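Local atomic coordinates of Ddb_g0293866 (Dictyostelium discoideum, PDB entry 5LW6), a protein that binds ADP-ribose through this macrodomain, one part of a longer protein probably involved in sensing DNA damage. Residues I81-D92 and K120-I128. Residues are numbered along the deposited sequence; the frame is centred on the assembly and turned at random. Where two conformers were deposited one is given.
Sequences ISEYLHFHEKED and KWDKRFEII
The carbonyl oxygen of H88 accepts two N-H groups from opposite faces of its plane: R124 NH1, at 2.8 Å from H88 O, and the backbone N of E91, which closes a type II beta turn just after helix 70-87 ends. In this macrodomain the contact joins that helix's C-terminal end to the turn leading into edge strand 125-130 of the mixed sheet. R124 NH1 also reaches E91 O at 2.9 Å, and R124 NH2 donates to L85 O at 2.9 Å with a more bent N-H...O angle of 135°. H88 O and E91 O lie at the guanidinium edge, somewhat tilted from its plane, and L85 O is tilted as well. Rotation of that plane is fixed by D122, gripped side-on by NE and NH2, one to each carboxylate oxygen; D122 OD1 additionally takes the R124 backbone N on its anti lone pair, an Asx turn. A leucine in place of R124 has no side-chain N-H to give, and would probably leave the helix end and the following turn untied from the loop before the strand, with the D122 carboxylate lacking its cationic mate. L85 packs its methyls against the charged pair: CD2 sits over the centre of one guanidinium face, and CD1 meets D122 CB at 3.7 Å. I81 CG2, anti to the backbone N, points over the F125 ring, 4.1 Å from its centroid and 13° off the normal, while I81 CD1 approaches F125 CE1 to 3.7 Å.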
loop_
_atom_site.group_PDB
_atom_site.type_symbol
_atom_site.label_atom_id
_atom_site.label_comp_id
_atom_site.label_asym_id
_atom_site.label_seq_id
_atom_site.Cartn_x
_atom_site.Cartn_y
_atom_site.Cartn_z
ATOM N N ILE A 81 9.411 -0.380 -6.981
ATOM C CA ILE A 81 10.013 0.189 -5.803
ATOM C C ILE A 81 11.346 0.828 -6.194
ATOM O O ILE A 81 11.687 1.947 -5.771
ATOM C CB ILE A 81 10.186 -0.863 -4.659
ATOM C CG1 ILE A 81 8.794 -1.137 -3.995
ATOM C CG2 ILE A 81 11.161 -0.388 -3.554
ATOM C CD1 ILE A 81 8.707 -2.439 -3.212
ATOM N N SER A 82 12.109 0.082 -6.967
ATOM C CA SER A 82 13.403 0.560 -7.404
ATOM C C SER A 82 13.266 1.772 -8.321
ATOM O O SER A 82 14.043 2.722 -8.218
ATOM C CB SER A 82 14.286 -0.586 -7.966
ATOM O OG SER A 82 15.535 -0.036 -8.297
ATOM N N GLU A 83 12.244 1.796 -9.185
ATOM C CA GLU A 83 11.980 2.902 -10.035
ATOM C C GLU A 83 11.729 4.185 -9.219
ATOM O O GLU A 83 12.327 5.249 -9.495
ATOM C CB GLU A 83 10.813 2.612 -10.953
ATOM C CG GLU A 83 10.413 3.701 -11.938
ATOM C CD GLU A 83 9.165 3.341 -12.753
ATOM O OE1 GLU A 83 8.138 2.970 -12.111
ATOM O OE2 GLU A 83 9.175 3.430 -14.029
ATOM N N TYR A 84 10.873 4.063 -8.229
ATOM C CA TYR A 84 10.544 5.190 -7.358
ATOM C C TYR A 84 11.782 5.628 -6.575
ATOM O O TYR A 84 12.138 6.837 -6.564
ATOM C CB TYR A 84 9.424 4.739 -6.428
ATOM C CG TYR A 84 9.009 5.837 -5.411
ATOM C CD1 TYR A 84 8.136 6.860 -5.799
ATOM C CD2 TYR A 84 9.504 5.861 -4.135
ATOM C CE1 TYR A 84 7.754 7.853 -4.898
ATOM C CE2 TYR A 84 9.145 6.863 -3.224
ATOM C CZ TYR A 84 8.306 7.864 -3.610
ATOM O OH TYR A 84 8.029 8.839 -2.650
ATOM N N LEU A 85 12.490 4.690 -5.938
ATOM C CA LEU A 85 13.657 5.080 -5.082
ATOM C C LEU A 85 14.811 5.698 -5.898
ATOM O O LEU A 85 15.484 6.611 -5.450
ATOM C CB LEU A 85 14.096 3.941 -4.209
ATOM C CG LEU A 85 13.100 3.505 -3.117
ATOM C CD1 LEU A 85 13.645 2.256 -2.408
ATOM C CD2 LEU A 85 12.892 4.607 -2.112
ATOM N N HIS A 86 15.063 5.177 -7.080
ATOM C CA HIS A 86 16.120 5.725 -7.951
ATOM C C HIS A 86 15.762 7.081 -8.406
ATOM O O HIS A 86 16.619 7.958 -8.433
ATOM C CB HIS A 86 16.324 4.816 -9.172
ATOM C CG HIS A 86 17.107 3.582 -8.839
ATOM N ND1 HIS A 86 16.996 2.399 -9.547
ATOM C CD2 HIS A 86 17.984 3.340 -7.847
ATOM C CE1 HIS A 86 17.800 1.492 -9.017
ATOM N NE2 HIS A 86 18.388 2.030 -7.964
ATOM N N PHE A 87 14.522 7.292 -8.796
ATOM C CA PHE A 87 14.066 8.592 -9.195
ATOM C C PHE A 87 14.314 9.598 -8.059
ATOM O O PHE A 87 14.657 10.792 -8.321
ATOM C CB PHE A 87 12.607 8.553 -9.539
ATOM C CG PHE A 87 12.029 9.831 -9.997
ATOM C CD1 PHE A 87 12.065 10.181 -11.319
ATOM C CD2 PHE A 87 11.391 10.710 -9.075
ATOM C CE1 PHE A 87 11.509 11.400 -11.714
ATOM C CE2 PHE A 87 10.828 11.912 -9.494
ATOM C CZ PHE A 87 10.865 12.230 -10.823
ATOM N N HIS A 88 14.064 9.157 -6.829
ATOM C CA HIS A 88 14.206 9.954 -5.643
ATOM C C HIS A 88 15.506 9.733 -4.917
ATOM O O HIS A 88 15.547 9.795 -3.680
ATOM C CB HIS A 88 13.054 9.609 -4.702
ATOM C CG HIS A 88 11.733 10.102 -5.169
ATOM N ND1 HIS A 88 11.439 11.428 -5.298
ATOM C CD2 HIS A 88 10.588 9.452 -5.453
ATOM C CE1 HIS A 88 10.163 11.589 -5.635
ATOM N NE2 HIS A 88 9.637 10.401 -5.774
ATOM N N GLU A 89 16.589 9.450 -5.653
ATOM C CA GLU A 89 17.906 9.335 -5.060
ATOM C C GLU A 89 18.190 10.626 -4.191
ATOM O O GLU A 89 17.883 11.736 -4.575
ATOM C CB GLU A 89 18.990 9.180 -6.144
ATOM C CG GLU A 89 19.103 10.394 -7.061
ATOM C CD GLU A 89 20.469 10.514 -7.825
ATOM O OE1 GLU A 89 21.268 9.533 -7.830
ATOM O OE2 GLU A 89 20.717 11.582 -8.440
ATOM N N LYS A 90 18.767 10.461 -3.037
ATOM C CA LYS A 90 19.131 11.646 -2.234
ATOM C C LYS A 90 17.981 12.277 -1.471
ATOM O O LYS A 90 18.192 13.305 -0.883
ATOM C CB LYS A 90 19.738 12.779 -3.069
ATOM C CG LYS A 90 20.978 12.391 -3.869
ATOM C CD LYS A 90 21.640 13.574 -4.580
ATOM C CE LYS A 90 22.910 13.049 -5.233
ATOM N NZ LYS A 90 23.698 14.046 -6.011
ATOM N N GLU A 91 16.771 11.727 -1.521
ATOM C CA GLU A 91 15.664 12.259 -0.728
ATOM C C GLU A 91 15.533 11.393 0.495
ATOM O O GLU A 91 14.893 10.348 0.469
ATOM C CB GLU A 91 14.401 12.285 -1.558
ATOM C CG GLU A 91 14.470 13.405 -2.586
ATOM C CD GLU A 91 13.402 13.358 -3.647
ATOM O OE1 GLU A 91 13.700 13.067 -4.835
ATOM O OE2 GLU A 91 12.239 13.667 -3.333
ATOM N N ASP A 92 16.127 11.818 1.596
ATOM C CA ASP A 92 16.222 10.953 2.760
ATOM C C ASP A 92 14.983 10.954 3.631
ATOM O O ASP A 92 14.960 10.264 4.582
ATOM C CB ASP A 92 17.413 11.424 3.612
ATOM C CG ASP A 92 18.733 11.468 2.818
ATOM O OD1 ASP A 92 18.863 10.690 1.831
ATOM O OD2 ASP A 92 19.650 12.274 3.212
ATOM N N LYS A 120 22.122 -3.773 -4.722
ATOM C CA LYS A 120 22.259 -2.452 -4.140
ATOM C C LYS A 120 20.910 -2.153 -3.515
ATOM O O LYS A 120 20.177 -1.306 -3.936
ATOM C CB LYS A 120 22.679 -1.399 -5.143
ATOM C CG LYS A 120 24.128 -1.569 -5.669
ATOM C CD LYS A 120 24.419 -0.702 -6.862
ATOM C CE LYS A 120 23.748 -1.273 -8.087
ATOM N NZ LYS A 120 24.024 -0.420 -9.257
ATOM N N TRP A 121 20.620 -2.872 -2.466
ATOM C CA TRP A 121 19.346 -2.678 -1.736
ATOM C C TRP A 121 19.328 -1.303 -1.078
ATOM O O TRP A 121 20.168 -0.980 -0.272
ATOM C CB TRP A 121 19.205 -3.783 -0.722
ATOM C CG TRP A 121 17.902 -3.886 -0.059
ATOM C CD1 TRP A 121 17.255 -2.927 0.704
ATOM C CD2 TRP A 121 17.034 -5.051 -0.051
ATOM N NE1 TRP A 121 16.064 -3.425 1.177
ATOM C CE2 TRP A 121 15.917 -4.727 0.752
ATOM C CE3 TRP A 121 17.111 -6.319 -0.633
ATOM C CZ2 TRP A 121 14.898 -5.619 0.963
ATOM C CZ3 TRP A 121 16.167 -7.218 -0.384
ATOM C CH2 TRP A 121 15.006 -6.852 0.371
ATOM N N ASP A 122 18.369 -0.459 -1.425
ATOM C CA ASP A 122 18.267 0.877 -0.857
ATOM C C ASP A 122 17.985 0.859 0.631
ATOM O O ASP A 122 17.049 0.216 1.062
ATOM C CB ASP A 122 17.152 1.628 -1.608
ATOM C CG ASP A 122 17.232 3.107 -1.442
ATOM O OD1 ASP A 122 17.233 3.588 -0.277
ATOM O OD2 ASP A 122 17.380 3.802 -2.485
ATOM N N LYS A 123 18.813 1.541 1.440
ATOM C CA LYS A 123 18.628 1.639 2.913
ATOM C C LYS A 123 17.248 2.125 3.321
ATOM O O LYS A 123 16.833 1.865 4.409
ATOM C CB LYS A 123 19.697 2.565 3.580
ATOM C CG LYS A 123 19.658 4.012 3.081
ATOM C CD LYS A 123 20.713 5.020 3.642
ATOM C CE LYS A 123 20.252 6.413 3.184
ATOM N NZ LYS A 123 21.215 7.531 3.346
ATOM N N ARG A 124 16.543 2.813 2.418
ATOM C CA ARG A 124 15.217 3.353 2.701
ATOM C C ARG A 124 14.100 2.355 2.523
ATOM O O ARG A 124 12.987 2.690 2.855
ATOM C CB ARG A 124 14.909 4.540 1.840
ATOM C CG ARG A 124 15.802 5.766 2.082
ATOM C CD ARG A 124 15.673 6.795 0.987
ATOM N NE ARG A 124 16.076 6.334 -0.332
ATOM C CZ ARG A 124 15.846 7.022 -1.459
ATOM N NH1 ARG A 124 15.233 8.171 -1.426
ATOM N NH2 ARG A 124 16.238 6.552 -2.634
ATOM N N PHE A 125 14.412 1.150 2.035
ATOM C CA PHE A 125 13.386 0.122 1.844
ATOM C C PHE A 125 13.596 -1.048 2.745
ATOM O O PHE A 125 14.734 -1.574 2.835
ATOM C CB PHE A 125 13.425 -0.366 0.421
ATOM C CG PHE A 125 12.500 -1.490 0.157
ATOM C CD1 PHE A 125 11.147 -1.378 0.423
ATOM C CD2 PHE A 125 12.993 -2.689 -0.330
ATOM C CE1 PHE A 125 10.312 -2.466 0.176
ATOM C CE2 PHE A 125 12.178 -3.748 -0.605
ATOM C CZ PHE A 125 10.827 -3.634 -0.320
ATOM N N GLU A 126 12.564 -1.415 3.503
ATOM C CA GLU A 126 12.629 -2.619 4.352
ATOM C C GLU A 126 11.424 -3.491 4.142
ATOM O O GLU A 126 10.328 -2.990 3.811
ATOM C CB GLU A 126 12.584 -2.241 5.831
ATOM C CG GLU A 126 13.726 -1.360 6.237
ATOM C CD GLU A 126 13.716 -0.985 7.725
ATOM O OE1 GLU A 126 12.678 -1.228 8.435
ATOM O OE2 GLU A 126 14.785 -0.429 8.162
ATOM N N ILE A 127 11.631 -4.788 4.324
ATOM C CA ILE A 127 10.509 -5.763 4.330
ATOM C C ILE A 127 10.301 -6.200 5.719
ATOM O O ILE A 127 11.258 -6.606 6.392
ATOM C CB ILE A 127 10.828 -6.961 3.409
ATOM C CG1 ILE A 127 10.802 -6.510 1.951
ATOM C CG2 ILE A 127 9.863 -8.090 3.647
ATOM C CD1 ILE A 127 11.137 -7.547 0.917
ATOM N N ILE A 128 9.074 -6.171 6.191
ATOM C CA ILE A 128 8.705 -6.489 7.567
ATOM C C ILE A 128 7.757 -7.668 7.495
ATOM O O ILE A 128 6.749 -7.598 6.769
ATOM C CB ILE A 128 7.876 -5.348 8.190
ATOM C CG1 ILE A 128 8.660 -4.045 8.105
ATOM C CG2 ILE A 128 7.398 -5.653 9.616
ATOM C CD1 ILE A 128 10.033 -4.116 8.703
#